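Local coordinates for protein Emp46p (Saccharomyces cerevisiae, PDB 2A6V) that serves as a calcium-independent cargo receptor with a carbohydrate recognition domain and is involved in the secretion of glycoproteins, at residues A[117-128]-A[141-152]. Residues are numbered along the deposited sequence; the frame is centred on the assembly and turned at random.
Sequences LDDKLGESVTAY and SPYFASCLFQYQ. With K (potassium ion), chain C.
Glu123 OE1 accepts the backbone N-H groups of both Tyr151 and Gln152. Gln152 N meets Glu123 OE1 at 2.8 Å, nearly along the C-O bond, whereas Tyr151 N, at 2.9 Å from Glu123 OE1, comes from above the carboxylate plane (42° out of it). The chain, extended beyond CG, sets Glu123 OE1 over the rim of one Tyr151 ring face, planes 86° apart, and Glu123 OE2 is salt-bridged to Arg78. Phe149 N bonds Glu123 O. Strands 124-128 and 145-148 run antiparallel, joined by backbone bonds of Val125 with Cys147 and of Ala127 N with Ala145 O; Cys147, on the sheet's edge strand, is also disulfide-bonded to Cys181. Phe144 N gives Ala127 O a 2.9 Å bond. Tyr143 CB sits 3.7 Å from the Tyr128 ring centroid, only 8° off the normal, while Thr126 CG2 covers a face of the Tyr143 ring. Water 1 links Tyr143 OH to Asp118 OD2, which also accepts from Lys120 N, an Asx turn, and Leu121 N, extending it to an Asx motif. Tyr128 OH (2.9 Å) and Ser141 O (2.6 Å) bind the potassium ion, with Ile138 and Glu139 carbonyls and two waters. One, water 2, donates to Asp118 OD1 and Asp119 OD1; carboxylates thus meet the ion only through water, consistent with a monovalent ion.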
loop_
_atom_site.group_PDB
_atom_site.type_symbol
_atom_site.label_atom_id
_atom_site.label_comp_id
_atom_site.label_asym_id
_atom_site.label_seq_id
_atom_site.Cartn_x
_atom_site.Cartn_y
_atom_site.Cartn_z
ATOM N N LEU A 117 -7.084 3.172 12.200
ATOM C CA LEU A 117 -7.524 2.934 13.566
ATOM C C LEU A 117 -8.490 1.776 13.525
ATOM O O LEU A 117 -9.680 1.928 13.210
ATOM C CB LEU A 117 -8.153 4.192 14.149
ATOM C CG LEU A 117 -7.304 5.458 14.049
ATOM C CD1 LEU A 117 -7.913 6.573 14.807
ATOM C CD2 LEU A 117 -5.895 5.229 14.513
ATOM N N ASP A 118 -7.962 0.592 13.767
ATOM C CA ASP A 118 -8.796 -0.581 13.782
ATOM C C ASP A 118 -9.782 -0.459 14.939
ATOM O O ASP A 118 -9.483 0.147 15.956
ATOM C CB ASP A 118 -7.929 -1.819 13.917
ATOM C CG ASP A 118 -8.742 -3.069 14.015
ATOM O OD1 ASP A 118 -9.100 -3.646 12.986
ATOM O OD2 ASP A 118 -9.073 -3.535 15.115
ATOM N N ASP A 119 -10.985 -0.984 14.764
ATOM C CA ASP A 119 -12.024 -0.675 15.758
ATOM C C ASP A 119 -11.742 -1.310 17.095
ATOM O O ASP A 119 -12.267 -0.856 18.096
ATOM C CB ASP A 119 -13.425 -1.006 15.279
ATOM C CG ASP A 119 -13.543 -2.369 14.714
ATOM O OD1 ASP A 119 -13.065 -2.600 13.563
ATOM O OD2 ASP A 119 -14.195 -3.249 15.309
ATOM N N LYS A 120 -10.905 -2.340 17.115
ATOM C CA LYS A 120 -10.533 -2.980 18.381
ATOM C C LYS A 120 -9.055 -2.871 18.753
ATOM O O LYS A 120 -8.727 -2.813 19.946
ATOM C CB LYS A 120 -11.006 -4.426 18.390
ATOM C CG LYS A 120 -12.538 -4.516 18.440
ATOM C CD LYS A 120 -13.027 -5.929 18.421
ATOM C CE LYS A 120 -14.558 -5.977 18.581
ATOM N NZ LYS A 120 -15.045 -7.390 18.552
ATOM N N LEU A 121 -8.159 -2.823 17.767
ATOM C CA LEU A 121 -6.715 -2.657 18.049
ATOM C C LEU A 121 -6.274 -1.206 18.185
ATOM O O LEU A 121 -5.203 -0.893 18.750
ATOM C CB LEU A 121 -5.890 -3.256 16.930
ATOM C CG LEU A 121 -5.999 -4.746 16.659
ATOM C CD1 LEU A 121 -5.261 -5.077 15.363
ATOM C CD2 LEU A 121 -5.455 -5.532 17.810
ATOM N N GLY A 122 -7.046 -0.311 17.592
ATOM C CA GLY A 122 -6.610 1.047 17.397
ATOM C C GLY A 122 -5.544 1.114 16.312
ATOM O O GLY A 122 -5.564 0.360 15.350
ATOM N N GLU A 123 -4.612 2.026 16.526
ATOM C CA GLU A 123 -3.575 2.402 15.565
ATOM C C GLU A 123 -2.709 1.190 15.224
ATOM O O GLU A 123 -2.028 0.629 16.086
ATOM C CB GLU A 123 -2.764 3.510 16.195
ATOM C CG GLU A 123 -2.170 4.479 15.224
ATOM C CD GLU A 123 -1.566 5.712 15.880
ATOM O OE1 GLU A 123 -0.884 6.425 15.134
ATOM O OE2 GLU A 123 -1.731 5.970 17.103
ATOM N N SER A 124 -2.791 0.727 13.985
ATOM C CA SER A 124 -2.299 -0.592 13.641
ATOM C C SER A 124 -2.093 -0.817 12.158
ATOM O O SER A 124 -2.588 -0.031 11.334
ATOM C CB SER A 124 -3.280 -1.661 14.162
ATOM O OG SER A 124 -4.544 -1.514 13.540
ATOM N N VAL A 125 -1.344 -1.884 11.844
ATOM C CA VAL A 125 -1.297 -2.528 10.553
ATOM C C VAL A 125 -2.164 -3.773 10.656
ATOM O O VAL A 125 -1.962 -4.599 11.543
ATOM C CB VAL A 125 0.157 -2.946 10.169
ATOM C CG1 VAL A 125 0.198 -3.629 8.830
ATOM C CG2 VAL A 125 1.082 -1.763 10.171
ATOM N N THR A 126 -3.128 -3.905 9.771
ATOM C CA THR A 126 -3.929 -5.123 9.640
ATOM C C THR A 126 -3.884 -5.615 8.219
ATOM O O THR A 126 -3.956 -4.807 7.283
ATOM C CB THR A 126 -5.385 -4.926 10.119
ATOM O OG1 THR A 126 -5.940 -3.706 9.586
ATOM C CG2 THR A 126 -5.429 -4.796 11.646
ATOM N N ALA A 127 -3.679 -6.909 8.042
ATOM C CA ALA A 127 -3.502 -7.515 6.734
ATOM C C ALA A 127 -4.683 -8.417 6.421
ATOM O O ALA A 127 -5.034 -9.293 7.223
ATOM C CB ALA A 127 -2.191 -8.288 6.693
ATOM N N TYR A 128 -5.286 -8.206 5.259
ATOM C CA TYR A 128 -6.493 -8.906 4.863
ATOM C C TYR A 128 -6.258 -9.588 3.528
ATOM O O TYR A 128 -5.644 -9.029 2.617
ATOM C CB TYR A 128 -7.629 -7.905 4.681
ATOM C CG TYR A 128 -8.148 -7.269 5.933
ATOM C CD1 TYR A 128 -9.301 -7.752 6.541
ATOM C CD2 TYR A 128 -7.537 -6.153 6.489
ATOM C CE1 TYR A 128 -9.805 -7.166 7.676
ATOM C CE2 TYR A 128 -8.062 -5.543 7.654
ATOM C CZ TYR A 128 -9.201 -6.086 8.244
ATOM O OH TYR A 128 -9.731 -5.515 9.389
ATOM N N SER A 141 -15.139 -8.534 8.790
ATOM C CA SER A 141 -14.267 -9.469 8.087
ATOM C C SER A 141 -12.942 -9.590 8.809
ATOM O O SER A 141 -12.412 -8.599 9.293
ATOM C CB SER A 141 -13.988 -9.036 6.654
ATOM O OG SER A 141 -15.192 -8.969 5.943
ATOM N N PRO A 142 -12.432 -10.805 8.951
ATOM C CA PRO A 142 -11.175 -11.000 9.676
ATOM C C PRO A 142 -9.925 -10.639 8.892
ATOM O O PRO A 142 -9.881 -10.871 7.684
ATOM C CB PRO A 142 -11.166 -12.501 9.973
ATOM C CG PRO A 142 -12.014 -13.110 8.925
ATOM C CD PRO A 142 -13.034 -12.092 8.543
ATOM N N TYR A 143 -8.944 -10.085 9.591
ATOM C CA TYR A 143 -7.569 -9.984 9.086
ATOM C C TYR A 143 -6.814 -11.235 9.514
ATOM O O TYR A 143 -7.180 -11.886 10.511
ATOM C CB TYR A 143 -6.870 -8.707 9.601
ATOM C CG TYR A 143 -6.999 -8.458 11.087
ATOM C CD1 TYR A 143 -6.184 -9.121 11.991
ATOM C CD2 TYR A 143 -7.919 -7.543 11.583
ATOM C CE1 TYR A 143 -6.305 -8.886 13.339
ATOM C CE2 TYR A 143 -8.046 -7.304 12.942
ATOM C CZ TYR A 143 -7.237 -8.012 13.815
ATOM O OH TYR A 143 -7.321 -7.807 15.192
ATOM N N PHE A 144 -5.795 -11.597 8.752
ATOM C CA PHE A 144 -4.993 -12.792 9.039
ATOM C C PHE A 144 -3.720 -12.489 9.831
ATOM O O PHE A 144 -3.109 -13.388 10.413
ATOM C CB PHE A 144 -4.647 -13.573 7.779
ATOM C CG PHE A 144 -3.657 -12.896 6.899
ATOM C CD1 PHE A 144 -2.280 -13.071 7.095
ATOM C CD2 PHE A 144 -4.075 -12.089 5.860
ATOM C CE1 PHE A 144 -1.355 -12.424 6.268
ATOM C CE2 PHE A 144 -3.157 -11.448 5.056
ATOM C CZ PHE A 144 -1.797 -11.626 5.245
ATOM N N ALA A 145 -3.340 -11.221 9.871
ATOM C CA ALA A 145 -2.184 -10.788 10.632
ATOM C C ALA A 145 -2.312 -9.331 11.013
ATOM O O ALA A 145 -3.073 -8.572 10.409
ATOM C CB ALA A 145 -0.925 -10.996 9.837
ATOM N N SER A 146 -1.566 -8.937 12.033
ATOM C CA SER A 146 -1.634 -7.574 12.538
ATOM C C SER A 146 -0.423 -7.237 13.383
ATOM O O SER A 146 0.278 -8.119 13.869
ATOM C CB SER A 146 -2.910 -7.339 13.327
ATOM O OG SER A 146 -2.866 -8.027 14.575
ATOM N N CYS A 147 -0.202 -5.944 13.555
ATOM C CA CYS A 147 0.653 -5.404 14.605
ATOM C C CYS A 147 0.163 -4.017 14.998
ATOM O O CYS A 147 -0.530 -3.335 14.235
ATOM C CB CYS A 147 2.120 -5.381 14.201
ATOM S SG CYS A 147 2.517 -4.265 12.825
ATOM N N LEU A 148 0.504 -3.580 16.194
ATOM C CA LEU A 148 0.204 -2.245 16.638
ATOM C C LEU A 148 1.347 -1.371 16.126
ATOM O O LEU A 148 2.515 -1.740 16.220
ATOM C CB LEU A 148 0.090 -2.191 18.157
ATOM C CG LEU A 148 -0.884 -3.192 18.768
ATOM C CD1 LEU A 148 -0.944 -2.987 20.282
ATOM C CD2 LEU A 148 -2.269 -3.090 18.133
ATOM N N PHE A 149 0.987 -0.236 15.550
ATOM C CA PHE A 149 1.982 0.631 14.905
ATOM C C PHE A 149 1.499 2.087 14.885
ATOM O O PHE A 149 0.408 2.393 14.408
ATOM C CB PHE A 149 2.257 0.142 13.476
ATOM C CG PHE A 149 3.362 0.899 12.802
ATOM C CD1 PHE A 149 4.681 0.655 13.117
ATOM C CD2 PHE A 149 3.062 1.933 11.932
ATOM C CE1 PHE A 149 5.685 1.382 12.519
ATOM C CE2 PHE A 149 4.082 2.655 11.336
ATOM C CZ PHE A 149 5.366 2.386 11.628
ATOM N N GLN A 150 2.325 2.966 15.448
ATOM C CA GLN A 150 2.018 4.392 15.536
ATOM C C GLN A 150 2.394 5.083 14.220
ATOM O O GLN A 150 3.552 5.044 13.786
ATOM C CB GLN A 150 2.761 5.046 16.705
ATOM C CG GLN A 150 2.265 6.428 17.019
ATOM C CD GLN A 150 2.933 7.072 18.219
ATOM O OE1 GLN A 150 2.596 8.197 18.573
ATOM N NE2 GLN A 150 3.833 6.360 18.868
ATOM N N TYR A 151 1.407 5.698 13.591
ATOM C CA TYR A 151 1.618 6.400 12.307
ATOM C C TYR A 151 1.016 7.833 12.278
ATOM O O TYR A 151 1.493 8.652 11.505
ATOM C CB TYR A 151 1.089 5.575 11.106
ATOM C CG TYR A 151 -0.400 5.462 11.096
ATOM C CD1 TYR A 151 -1.184 6.454 10.523
ATOM C CD2 TYR A 151 -1.038 4.390 11.717
ATOM C CE1 TYR A 151 -2.577 6.384 10.547
ATOM C CE2 TYR A 151 -2.424 4.298 11.760
ATOM C CZ TYR A 151 -3.195 5.297 11.159
ATOM O OH TYR A 151 -4.578 5.264 11.223
ATOM N N GLN A 152 -0.015 8.155 13.049
ATOM C CA GLN A 152 -0.661 9.452 12.876
ATOM C C GLN A 152 0.268 10.582 13.264
ATOM O O GLN A 152 1.005 10.501 14.254
ATOM C CB GLN A 152 -1.954 9.577 13.671
ATOM C CG GLN A 152 -3.088 8.725 13.155
ATOM C CD GLN A 152 -4.395 9.156 13.749
ATOM O OE1 GLN A 152 -4.467 9.420 14.958
ATOM N NE2 GLN A 152 -5.435 9.211 12.934
HETATM K K K C . -12.011 -6.494 10.814
HETATM O O HOH W 1 -9.386 -6.123 15.837
HETATM O O HOH W 2 -11.502 -4.834 13.037
HETATM O O HOH W 3 -11.516 -8.618 12.650
#